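Local coordinates for protein NS6 protease (Murine norovirus 1, PDB 4ASH) that probably cleaves the viral polyprotein as a trypsin-like cysteine protease of the calicivirus family, at residues A[85-91]-A[140-146]; A[28-32]-A[155-160]; A[53-57]-A[172-176]; A[46-50]-A[60-64]. The protein carries 1 engineered substitution. All blocks are in the same frame, centred on the assembly; numbering follows the deposited sequence. Where two conformers were deposited one is given.

From the N terminus, contact 2 opens first, on strand 26-30. Contact 4 opens next and closes the short hairpin of strands 49-54 and 57-62 at residues 60-64, wholly within the span of contact 2. Contact 3 opens at the turn of that hairpin, so contacts 3 and 4 cross. Contact 1 opens at 85-91 and closes at 140-146, within the spans of both contact 2 and contact 3. Contact 2 closes at 155-160. Contact 3 closes last, at 172-176, and so crosses contact 2. Contact 4 joins strands of the N-terminal sheet, contact 1 strands of the C-terminal one. Contacts 2 and 3 tie the two sheets together, and they meet where His32 ND1 hydrogen-bonds Asp56 OD2.

Contact 1. Residues A[85-91]-A[140-146]. Engineered in segment 140-146: Ala141 (natural residue Cys).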
loop_
_atom_site.group_PDB
_atom_site.type_symbol
_atom_site.label_atom_id
_atom_site.label_comp_id
_atom_site.label_asym_id
_atom_site.label_seq_id
_atom_site.Cartn_x
_atom_site.Cartn_y
_atom_site.Cartn_z
ATOM N N ALA A 85 -8.173 10.149 -1.400
ATOM C CA ALA A 85 -8.110 8.718 -1.214
ATOM C C ALA A 85 -8.346 8.390 0.249
ATOM O O ALA A 85 -8.532 9.279 1.076
ATOM C CB ALA A 85 -6.756 8.180 -1.667
ATOM N N SER A 86 -8.326 7.101 0.562
ATOM C CA SER A 86 -8.509 6.651 1.931
ATOM C C SER A 86 -7.418 5.651 2.287
ATOM O O SER A 86 -7.203 4.685 1.553
ATOM C CB SER A 86 -9.888 6.003 2.072
ATOM O OG SER A 86 -10.082 5.483 3.370
ATOM N N VAL A 87 -6.726 5.879 3.403
ATOM C CA VAL A 87 -5.771 4.905 3.899
ATOM C C VAL A 87 -6.542 3.975 4.825
ATOM O O VAL A 87 -7.099 4.421 5.831
ATOM C CB VAL A 87 -4.615 5.530 4.694
ATOM C CG1 VAL A 87 -3.547 4.486 4.930
ATOM C CG2 VAL A 87 -4.012 6.712 3.936
ATOM N N LEU A 88 -6.592 2.695 4.474
ATOM C CA LEU A 88 -7.303 1.712 5.288
ATOM C C LEU A 88 -6.366 1.202 6.369
ATOM O O LEU A 88 -5.737 0.157 6.231
ATOM C CB LEU A 88 -7.783 0.556 4.420
ATOM C CG LEU A 88 -8.602 0.911 3.177
ATOM C CD1 LEU A 88 -9.112 -0.374 2.493
ATOM C CD2 LEU A 88 -9.757 1.830 3.517
ATOM N N VAL A 89 -6.229 1.980 7.439
ATOM C CA VAL A 89 -5.347 1.590 8.537
ATOM C C VAL A 89 -6.029 0.596 9.459
ATOM O O VAL A 89 -7.099 0.879 9.997
ATOM C CB VAL A 89 -4.933 2.795 9.383
ATOM C CG1 VAL A 89 -4.157 2.341 10.603
ATOM C CG2 VAL A 89 -4.096 3.756 8.558
ATOM N N LYS A 90 -5.413 -0.561 9.640
ATOM C CA LYS A 90 -5.801 -1.422 10.766
ATOM C C LYS A 90 -4.780 -1.281 11.861
ATOM O O LYS A 90 -3.594 -1.135 11.586
ATOM C CB LYS A 90 -5.845 -2.888 10.353
ATOM C CG LYS A 90 -7.140 -3.320 9.715
ATOM C CD LYS A 90 -7.229 -4.845 9.725
ATOM C CE LYS A 90 -8.526 -5.320 9.115
ATOM N NZ LYS A 90 -8.521 -6.807 8.978
ATOM N N ARG A 91 -5.242 -1.356 13.111
ATOM C CA ARG A 91 -4.349 -1.422 14.257
ATOM C C ARG A 91 -4.369 -2.850 14.783
ATOM O O ARG A 91 -5.268 -3.616 14.447
ATOM C CB ARG A 91 -4.796 -0.429 15.322
ATOM C CG ARG A 91 -4.705 1.045 14.877
ATOM C CD ARG A 91 -3.277 1.576 14.956
ATOM N NE ARG A 91 -2.982 2.645 13.986
ATOM C CZ ARG A 91 -3.331 3.923 14.110
ATOM N NH1 ARG A 91 -4.031 4.339 15.159
ATOM N NH2 ARG A 91 -2.991 4.796 13.159
ATOM N N ASP A 140 1.929 1.082 11.066
ATOM C CA ASP A 140 0.873 1.172 10.053
ATOM C C ASP A 140 1.353 0.856 8.640
ATOM O O ASP A 140 0.519 0.664 7.752
ATOM C CB ASP A 140 0.228 2.560 10.011
ATOM C CG ASP A 140 -0.616 2.882 11.231
ATOM O OD1 ASP A 140 -0.952 1.977 12.035
ATOM O OD2 ASP A 140 -0.966 4.067 11.357
ATOM N N ALA A 141 2.665 0.804 8.413
ATOM C CA ALA A 141 3.169 0.584 7.049
ATOM C C ALA A 141 2.628 -0.706 6.434
ATOM O O ALA A 141 2.544 -1.746 7.093
ATOM C CB ALA A 141 4.686 0.593 7.009
ATOM N N GLY A 142 2.291 -0.616 5.153
ATOM C CA GLY A 142 1.712 -1.729 4.423
ATOM C C GLY A 142 0.224 -1.603 4.180
ATOM O O GLY A 142 -0.313 -2.280 3.302
ATOM N N CYS A 143 -0.465 -0.787 4.970
ATOM C CA CYS A 143 -1.897 -0.580 4.775
ATOM C C CYS A 143 -2.164 0.102 3.428
ATOM O O CYS A 143 -1.389 0.972 2.984
ATOM C CB CYS A 143 -2.510 0.206 5.933
ATOM S SG CYS A 143 -2.559 -0.747 7.490
ATOM N N PRO A 144 -3.236 -0.307 2.743
ATOM C CA PRO A 144 -3.474 0.204 1.387
ATOM C C PRO A 144 -4.074 1.610 1.322
ATOM O O PRO A 144 -4.814 2.033 2.202
ATOM C CB PRO A 144 -4.480 -0.810 0.829
ATOM C CG PRO A 144 -5.305 -1.156 2.053
ATOM C CD PRO A 144 -4.276 -1.268 3.161
ATOM N N TYR A 145 -3.765 2.311 0.233
ATOM C CA TYR A 145 -4.439 3.546 -0.118
ATOM C C TYR A 145 -5.417 3.209 -1.221
ATOM O O TYR A 145 -5.015 2.631 -2.232
ATOM C CB TYR A 145 -3.433 4.544 -0.689
ATOM C CG TYR A 145 -2.563 5.249 0.330
ATOM C CD1 TYR A 145 -1.817 4.532 1.261
ATOM C CD2 TYR A 145 -2.477 6.634 0.348
ATOM C CE1 TYR A 145 -1.008 5.176 2.192
ATOM C CE2 TYR A 145 -1.672 7.295 1.275
ATOM C CZ TYR A 145 -0.940 6.561 2.191
ATOM O OH TYR A 145 -0.137 7.205 3.116
ATOM N N VAL A 146 -6.684 3.562 -1.042
ATOM C CA VAL A 146 -7.708 3.233 -2.028
ATOM C C VAL A 146 -8.544 4.463 -2.361
ATOM O O VAL A 146 -8.568 5.431 -1.614
ATOM C CB VAL A 146 -8.649 2.099 -1.530
ATOM C CG1 VAL A 146 -7.854 0.837 -1.209
ATOM C CG2 VAL A 146 -9.446 2.546 -0.307
HETATM O O HOH W 1 -1.210 -0.672 12.715
#
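Asp140 is gripped side-on by Arg91 in a two-bond salt bridge. Arg91 NE gives a hydrogen bond of 2.9 Å to Asp140 OD1. Arg91 NH2 lies 2.8 Å from Asp140 OD2. Both oxygens use their syn lone pairs, and the carboxylate and guanidinium planes are only 3° apart. A bend in the arginine chain (chi2 -79°) turns the guanidinium edge toward the carboxylate. Asp140 OD2 also accepts from Ile137 N, and Arg91 NH2 donates to Gly135 O, so the pair is fixed from outside as well. Ala141, an engineered residue, and Gly142 form the middle of a type II turn from Asp140 to Cys143. At Cys143, SG lies beside its own backbone N and accepts a long hydrogen bond of 3.6 Å from Lys90 N, with an angle of 160° at the hydrogen. Pro144 lays CG against Leu88 CB at 3.8 Å. Its carbonyl O takes Leu88 N at 3.0 Å. Tyr145 receives a CH-pi contact: Val87 CG2 sits over the centre of the ring, 3.6 Å from the centroid. The phenol OH is hydrogen-bonded to His159 ND1. Val146 forms a hydrogen-bonded antiparallel pair with Ser86. Val146 N reaches Ser86 O at 2.9 Å, and Ser86 N reaches Val146 O at 2.8 Å. Val146 CG2 packs on Leu88. This is strand pairing in the C-terminal beta barrel of a chymotrypsin-like protease. The turn leading into strand 144-149 is Asp-Ala-Gly here, with Ala141 in place of a natural cysteine that is probably the nucleophile, as in related proteases, and is consistent with an oxyanion-hole loop.

Contact 2. Residues A[28-32]-A[155-160]; sequences ITAKH and VIGVHV
Val158 stands at the middle of this contact and divides its two methyls between two neighbours. Its CG1 meets Ile28 CD1 at 3.7 Å. Its CG2 lies 3.6 Å from the backbone Thr29 O, and close to Ala30 N. Ile28 is the second main contributor. Its CG1 sits between the backbone N and the carbonyl carbon (chi1 65°), and the chain then extends, which carries CD1 across to the other strand. There CD1 also touches Val155 CG2 at 4.1 Å, the two side chains passing in opposite senses. Val160 closes the far end of the contact. Its CG1 packs on Ala30 CB at 3.8 Å, and its carbonyl O lies 3.5 Å from His32 CE1. The strands do not pair: their axes approach to 6.5 Å and run 33° apart, and the packing between them is mostly apolar. Strand 26-30 belongs to the five-stranded N-terminal sheet, and strand 152-162 to the C-terminal one. His32 ND1 is hydrogen-bonded to Asp56 OD2, and the His32 side chain touches the engineered Ala141. The contact is thus the seam between the two barrels of a chymotrypsin-like fold, where His32 and Asp56 are placed as in a catalytic triad.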
loop_
_atom_site.group_PDB
_atom_site.type_symbol
_atom_site.label_atom_id
_atom_site.label_comp_id
_atom_site.label_asym_id
_atom_site.label_seq_id
_atom_site.Cartn_x
_atom_site.Cartn_y
_atom_site.Cartn_z
ATOM N N ILE A 28 0.026 -7.325 -1.671
ATOM C CA ILE A 28 0.990 -6.232 -1.716
ATOM C C ILE A 28 1.305 -5.717 -0.308
ATOM O O ILE A 28 0.461 -5.780 0.592
ATOM C CB ILE A 28 0.520 -5.066 -2.621
ATOM C CG1 ILE A 28 -0.740 -4.374 -2.061
ATOM C CG2 ILE A 28 0.331 -5.567 -4.055
ATOM C CD1 ILE A 28 -1.178 -3.136 -2.903
ATOM N N THR A 29 2.523 -5.213 -0.125
ATOM C CA THR A 29 2.946 -4.724 1.187
ATOM C C THR A 29 4.109 -3.743 1.002
ATOM O O THR A 29 4.572 -3.509 -0.112
ATOM C CB THR A 29 3.368 -5.899 2.119
ATOM O OG1 THR A 29 3.632 -5.413 3.449
ATOM C CG2 THR A 29 4.612 -6.583 1.595
ATOM N N ALA A 30 4.578 -3.182 2.109
ATOM C CA ALA A 30 5.770 -2.358 2.119
ATOM C C ALA A 30 6.982 -3.272 2.255
ATOM O O ALA A 30 7.046 -4.094 3.163
ATOM C CB ALA A 30 5.713 -1.379 3.286
ATOM N N LYS A 31 7.945 -3.135 1.356
ATOM C CA LYS A 31 9.154 -3.945 1.423
ATOM C C LYS A 31 9.789 -3.964 2.818
ATOM O O LYS A 31 10.193 -5.024 3.321
ATOM C CB LYS A 31 10.176 -3.484 0.372
ATOM C CG LYS A 31 11.379 -4.410 0.287
ATOM C CD LYS A 31 12.373 -3.956 -0.763
ATOM C CE LYS A 31 13.520 -4.948 -0.875
ATOM N NZ LYS A 31 14.305 -4.747 -2.127
ATOM N N HIS A 32 9.846 -2.800 3.461
ATOM C CA HIS A 32 10.562 -2.691 4.729
ATOM C C HIS A 32 9.903 -3.399 5.912
ATOM O O HIS A 32 10.540 -3.541 6.955
ATOM C CB HIS A 32 10.892 -1.233 5.080
ATOM C CG HIS A 32 9.741 -0.450 5.624
ATOM N ND1 HIS A 32 8.876 0.271 4.825
ATOM C CD2 HIS A 32 9.335 -0.236 6.900
ATOM C CE1 HIS A 32 7.980 0.877 5.582
ATOM N NE2 HIS A 32 8.240 0.591 6.849
ATOM N N VAL A 155 -7.026 0.259 -5.741
ATOM C CA VAL A 155 -5.939 0.461 -4.788
ATOM C C VAL A 155 -4.771 1.108 -5.527
ATOM O O VAL A 155 -4.486 0.771 -6.681
ATOM C CB VAL A 155 -5.566 -0.840 -4.015
ATOM C CG1 VAL A 155 -5.250 -1.996 -4.946
ATOM C CG2 VAL A 155 -4.421 -0.598 -3.050
ATOM N N ILE A 156 -4.129 2.077 -4.880
ATOM C CA ILE A 156 -3.102 2.861 -5.566
ATOM C C ILE A 156 -1.694 2.730 -5.009
ATOM O O ILE A 156 -0.723 3.191 -5.627
ATOM C CB ILE A 156 -3.481 4.347 -5.638
ATOM C CG1 ILE A 156 -3.510 4.968 -4.239
ATOM C CG2 ILE A 156 -4.806 4.514 -6.362
ATOM C CD1 ILE A 156 -3.643 6.493 -4.266
ATOM N N GLY A 157 -1.566 2.105 -3.847
ATOM C CA GLY A 157 -0.267 1.988 -3.218
ATOM C C GLY A 157 -0.406 1.538 -1.779
ATOM O O GLY A 157 -1.515 1.265 -1.313
ATOM N N VAL A 158 0.721 1.468 -1.076
ATOM C CA VAL A 158 0.717 1.079 0.325
ATOM C C VAL A 158 1.420 2.116 1.198
ATOM O O VAL A 158 2.375 2.772 0.775
ATOM C CB VAL A 158 1.363 -0.312 0.544
ATOM C CG1 VAL A 158 0.567 -1.410 -0.184
ATOM C CG2 VAL A 158 2.809 -0.342 0.110
ATOM N N HIS A 159 0.959 2.242 2.440
ATOM C CA HIS A 159 1.553 3.226 3.337
ATOM C C HIS A 159 2.998 2.866 3.673
ATOM O O HIS A 159 3.300 1.720 4.012
ATOM C CB HIS A 159 0.761 3.277 4.631
ATOM C CG HIS A 159 1.246 4.357 5.551
ATOM N ND1 HIS A 159 1.214 5.672 5.186
ATOM C CD2 HIS A 159 1.830 4.296 6.774
ATOM C CE1 HIS A 159 1.714 6.410 6.173
ATOM N NE2 HIS A 159 2.113 5.600 7.131
ATOM N N VAL A 160 3.905 3.840 3.610
ATOM C CA VAL A 160 5.273 3.537 4.035
ATOM C C VAL A 160 5.899 4.513 5.035
ATOM O O VAL A 160 6.722 4.105 5.848
ATOM C CB VAL A 160 6.228 3.335 2.845
ATOM C CG1 VAL A 160 5.711 2.201 1.970
ATOM C CG2 VAL A 160 6.381 4.646 2.039
#

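Contact 3. Residues A[53-57]-A[172-176]; sequences SSGDF and ATHGE
The Phe57 ring has His174 CB over one face, in a CH-pi contact. CB is 3.7 Å from the ring centroid and offset toward the rim, with its closest approach at Phe57 CE1. At the ring edge, near the plane, Ala172 O lies 3.5 Å from Phe57 CD2. The ring thus lies along the backbone of 172-174. CG of Phe57 is anti to its backbone N (chi1 -170°), which directs the ring at this strip. Its CB carbon meets Thr173 O at 3.3 Å and also packs on the Ala172 methyl. Ile28 of the neighbouring strand and Val158 of the other sheet touch the same phenylalanine. The other half of the contact is bridged by water. One water binds Ser54 OG at 2.5 Å. The same water is 2.7 Å from Thr173 O and also lies 2.9 Å from Gly175 O. A second water is 3.0 Å from Ser54 OG and donates to Glu176 OE2, 2.6 Å away. A third donates to His174 O and has only a weak bond to Ser54 OG. Ser54 OG is thus shared by three waters, one of them weakly held. Ser54 and Phe57 are the ends of a type II' beta turn, and its backbone is closed by bonds in both directions between them. Gly55 takes the positive phi that the turn requires. Asp56, next along, packs its CB near the Ala172 CB. This is the two-residue type II' tip of a beta hairpin of the N-terminal sheet, resting on the loop that leaves strand 168-172.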
loop_
_atom_site.group_PDB
_atom_site.type_symbol
_atom_site.label_atom_id
_atom_site.label_comp_id
_atom_site.label_asym_id
_atom_site.label_seq_id
_atom_site.Cartn_x
_atom_site.Cartn_y
_atom_site.Cartn_z
ATOM N N SER A 53 9.817 -6.593 -6.317
ATOM C CA SER A 53 9.965 -5.377 -5.545
ATOM C C SER A 53 10.323 -4.205 -6.444
ATOM O O SER A 53 10.949 -4.361 -7.498
ATOM C CB SER A 53 11.019 -5.543 -4.449
ATOM O OG SER A 53 12.263 -5.938 -4.995
ATOM N N SER A 54 9.909 -3.028 -6.006
ATOM C CA SER A 54 10.211 -1.789 -6.696
ATOM C C SER A 54 10.246 -0.705 -5.631
ATOM O O SER A 54 9.211 -0.371 -5.054
ATOM C CB SER A 54 9.112 -1.495 -7.708
ATOM O OG SER A 54 9.371 -0.287 -8.380
ATOM N N GLY A 55 11.429 -0.174 -5.349
ATOM C CA GLY A 55 11.575 0.747 -4.230
ATOM C C GLY A 55 11.110 0.069 -2.945
ATOM O O GLY A 55 11.629 -0.987 -2.583
ATOM N N ASP A 56 10.127 0.657 -2.267
ATOM C CA ASP A 56 9.590 0.060 -1.035
ATOM C C ASP A 56 8.236 -0.621 -1.251
ATOM O O ASP A 56 7.498 -0.881 -0.298
ATOM C CB ASP A 56 9.478 1.105 0.083
ATOM C CG ASP A 56 9.398 0.471 1.475
ATOM O OD1 ASP A 56 10.072 -0.547 1.712
ATOM O OD2 ASP A 56 8.668 0.995 2.333
ATOM N N PHE A 57 7.911 -0.893 -2.510
ATOM C CA PHE A 57 6.690 -1.622 -2.843
ATOM C C PHE A 57 7.008 -3.089 -3.105
ATOM O O PHE A 57 7.884 -3.398 -3.909
ATOM C CB PHE A 57 6.053 -1.007 -4.084
ATOM C CG PHE A 57 4.669 -1.516 -4.383
ATOM C CD1 PHE A 57 4.481 -2.657 -5.144
ATOM C CD2 PHE A 57 3.555 -0.843 -3.897
ATOM C CE1 PHE A 57 3.203 -3.111 -5.430
ATOM C CE2 PHE A 57 2.275 -1.304 -4.164
ATOM C CZ PHE A 57 2.102 -2.432 -4.929
ATOM N N ALA A 172 3.992 4.099 -1.139
ATOM C CA ALA A 172 4.834 3.515 -2.170
ATOM C C ALA A 172 3.927 2.986 -3.267
ATOM O O ALA A 172 2.860 2.444 -2.982
ATOM C CB ALA A 172 5.701 2.407 -1.593
ATOM N N THR A 173 4.335 3.198 -4.518
ATOM C CA THR A 173 3.585 2.687 -5.664
ATOM C C THR A 173 4.418 1.660 -6.419
ATOM O O THR A 173 5.617 1.527 -6.192
ATOM C CB THR A 173 3.169 3.823 -6.600
ATOM O OG1 THR A 173 4.341 4.506 -7.062
ATOM C CG2 THR A 173 2.280 4.818 -5.860
ATOM N N HIS A 174 3.786 0.933 -7.337
ATOM C CA HIS A 174 4.429 -0.239 -7.926
ATOM C C HIS A 174 5.374 0.021 -9.099
ATOM O O HIS A 174 6.255 -0.797 -9.388
ATOM C CB HIS A 174 3.378 -1.281 -8.326
ATOM C CG HIS A 174 2.649 -0.957 -9.594
ATOM N ND1 HIS A 174 3.215 -1.114 -10.845
ATOM C CD2 HIS A 174 1.392 -0.504 -9.807
ATOM C CE1 HIS A 174 2.339 -0.764 -11.770
ATOM N NE2 HIS A 174 1.217 -0.396 -11.167
ATOM N N GLY A 175 5.193 1.146 -9.769
ATOM C CA GLY A 175 5.937 1.406 -10.992
ATOM C C GLY A 175 7.063 2.414 -10.845
ATOM O O GLY A 175 7.196 3.083 -9.808
ATOM N N GLU A 176 7.892 2.493 -11.879
ATOM C CA GLU A 176 8.828 3.594 -12.006
ATOM C C GLU A 176 8.313 4.515 -13.089
ATOM O O GLU A 176 7.768 4.063 -14.099
ATOM C CB GLU A 176 10.240 3.094 -12.329
ATOM C CG GLU A 176 10.933 2.483 -11.141
ATOM C CD GLU A 176 12.431 2.366 -11.314
ATOM O OE1 GLU A 176 13.127 3.398 -11.188
ATOM O OE2 GLU A 176 12.907 1.240 -11.574
HETATM O O HOH W 2 7.985 1.609 -7.448
HETATM O O HOH W 3 8.016 -1.704 -11.039
HETATM O O HOH W 4 12.100 -0.437 -9.708
#

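Contact 4. Residues A[46-50]-A[60-64]; sequences PGDFT and YYFTS
Phe49 lies beside Phe62 and Tyr60 and points the same way as both, and its atoms can be followed outward from CB. CB sits over the face of the Phe62 ring, in a CH-pi contact 3.9 Å from its centroid, and touches Phe62 CD2 at 3.6 Å. The same CB is 3.3 Å from Tyr61 O. A chi1 of 60° swings the Phe49 ring over its own backbone, and the ring lies alongside both aromatic neighbours. Phe49 CD2 meets Phe62 CE2 at 3.7 Å, the ring planes 45° apart. Phe49 CD1 turns to the edge of the Tyr60 ring, 3.8 Å from Tyr60 CD2. CE1, further out, still touches Tyr60 CD2. The backbone fixes this register. Thr50 N and Tyr61 O are 2.9 Å apart, and Tyr61 N returns a bond to Thr50 O of 2.9 Å. Phe49 and Phe62 form the adjacent non-hydrogen-bonded pair. Beyond them, a water joins Asp48 O to Ser64 N. Phe49, Tyr60 and Phe62 make an aromatic cluster at the open end of the hairpin. Ile41 and Phe42 of the preceding loop pack against it. Strand 26-30 lies on the far side of strand 57-62, while strand 49-54 is an outermost strand of the sheet.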
loop_
_atom_site.group_PDB
_atom_site.type_symbol
_atom_site.label_atom_id
_atom_site.label_comp_id
_atom_site.label_asym_id
_atom_site.label_seq_id
_atom_site.Cartn_x
_atom_site.Cartn_y
_atom_site.Cartn_z
ATOM N N PRO A 46 8.320 -20.753 -0.530
ATOM C CA PRO A 46 8.955 -20.094 -1.670
ATOM C C PRO A 46 8.918 -21.054 -2.850
ATOM O O PRO A 46 9.125 -22.256 -2.673
ATOM C CB PRO A 46 10.384 -19.879 -1.184
ATOM C CG PRO A 46 10.218 -19.674 0.295
ATOM C CD PRO A 46 9.118 -20.623 0.702
ATOM N N GLY A 47 8.625 -20.535 -4.034
ATOM C CA GLY A 47 8.410 -21.390 -5.186
ATOM C C GLY A 47 6.936 -21.567 -5.508
ATOM O O GLY A 47 6.579 -21.793 -6.661
ATOM N N ASP A 48 6.081 -21.480 -4.486
ATOM C CA ASP A 48 4.630 -21.491 -4.684
ATOM C C ASP A 48 4.174 -20.074 -4.979
ATOM O O ASP A 48 3.011 -19.823 -5.296
ATOM C CB ASP A 48 3.900 -21.990 -3.440
ATOM C CG ASP A 48 4.189 -23.441 -3.135
ATOM O OD1 ASP A 48 4.338 -24.241 -4.082
ATOM O OD2 ASP A 48 4.263 -23.777 -1.936
ATOM N N PHE A 49 5.103 -19.142 -4.856
ATOM C CA PHE A 49 4.809 -17.758 -5.150
ATOM C C PHE A 49 6.055 -17.071 -5.686
ATOM O O PHE A 49 7.176 -17.545 -5.476
ATOM C CB PHE A 49 4.276 -17.031 -3.899
ATOM C CG PHE A 49 5.235 -17.014 -2.739
ATOM C CD1 PHE A 49 6.195 -16.020 -2.627
ATOM C CD2 PHE A 49 5.165 -17.988 -1.751
ATOM C CE1 PHE A 49 7.074 -15.996 -1.557
ATOM C CE2 PHE A 49 6.044 -17.967 -0.676
ATOM C CZ PHE A 49 6.998 -16.974 -0.583
ATOM N N THR A 50 5.854 -15.968 -6.397
ATOM C CA THR A 50 6.954 -15.137 -6.843
ATOM C C THR A 50 6.826 -13.772 -6.193
ATOM O O THR A 50 5.734 -13.369 -5.775
ATOM C CB THR A 50 6.967 -14.971 -8.366
ATOM O OG1 THR A 50 5.758 -14.334 -8.789
ATOM C CG2 THR A 50 7.086 -16.324 -9.047
ATOM N N TYR A 60 3.571 -10.011 -3.979
ATOM C CA TYR A 60 3.638 -11.465 -4.032
ATOM C C TYR A 60 2.546 -11.971 -4.941
ATOM O O TYR A 60 1.398 -11.540 -4.827
ATOM C CB TYR A 60 3.383 -12.052 -2.643
ATOM C CG TYR A 60 4.416 -11.702 -1.612
ATOM C CD1 TYR A 60 4.382 -10.477 -0.962
ATOM C CD2 TYR A 60 5.393 -12.611 -1.251
ATOM C CE1 TYR A 60 5.323 -10.154 0.008
ATOM C CE2 TYR A 60 6.337 -12.297 -0.281
ATOM C CZ TYR A 60 6.294 -11.067 0.341
ATOM O OH TYR A 60 7.216 -10.753 1.323
ATOM N N TYR A 61 2.902 -12.877 -5.847
ATOM C CA TYR A 61 1.915 -13.529 -6.691
ATOM C C TYR A 61 1.895 -15.036 -6.435
ATOM O O TYR A 61 2.921 -15.712 -6.556
ATOM C CB TYR A 61 2.179 -13.241 -8.178
ATOM C CG TYR A 61 1.319 -14.114 -9.073
ATOM C CD1 TYR A 61 -0.019 -13.807 -9.296
ATOM C CD2 TYR A 61 1.825 -15.277 -9.634
ATOM C CE1 TYR A 61 -0.827 -14.624 -10.084
ATOM C CE2 TYR A 61 1.028 -16.099 -10.425
ATOM C CZ TYR A 61 -0.293 -15.767 -10.646
ATOM O OH TYR A 61 -1.079 -16.574 -11.438
ATOM N N PHE A 62 0.720 -15.551 -6.093
ATOM C CA PHE A 62 0.545 -16.963 -5.777
ATOM C C PHE A 62 -0.124 -17.666 -6.948
ATOM O O PHE A 62 -1.211 -17.279 -7.366
ATOM C CB PHE A 62 -0.305 -17.121 -4.509
ATOM C CG PHE A 62 0.335 -16.542 -3.276
ATOM C CD1 PHE A 62 0.225 -15.188 -2.996
ATOM C CD2 PHE A 62 1.050 -17.353 -2.399
ATOM C CE1 PHE A 62 0.812 -14.638 -1.865
ATOM C CE2 PHE A 62 1.644 -16.813 -1.275
ATOM C CZ PHE A 62 1.530 -15.454 -1.011
ATOM N N THR A 63 0.534 -18.695 -7.472
ATOM C CA THR A 63 -0.006 -19.470 -8.586
ATOM C C THR A 63 -1.412 -19.990 -8.289
ATOM O O THR A 63 -2.310 -19.931 -9.141
ATOM C CB THR A 63 0.911 -20.654 -8.917
ATOM O OG1 THR A 63 2.236 -20.167 -9.168
ATOM C CG2 THR A 63 0.403 -21.376 -10.153
ATOM N N SER A 64 -1.585 -20.536 -7.094
ATOM C CA SER A 64 -2.890 -20.986 -6.631
ATOM C C SER A 64 -3.447 -19.955 -5.672
ATOM O O SER A 64 -2.726 -19.470 -4.810
ATOM C CB SER A 64 -2.777 -22.329 -5.909
ATOM O OG SER A 64 -2.315 -23.332 -6.792
HETATM O O HOH W 5 0.682 -21.014 -4.810
#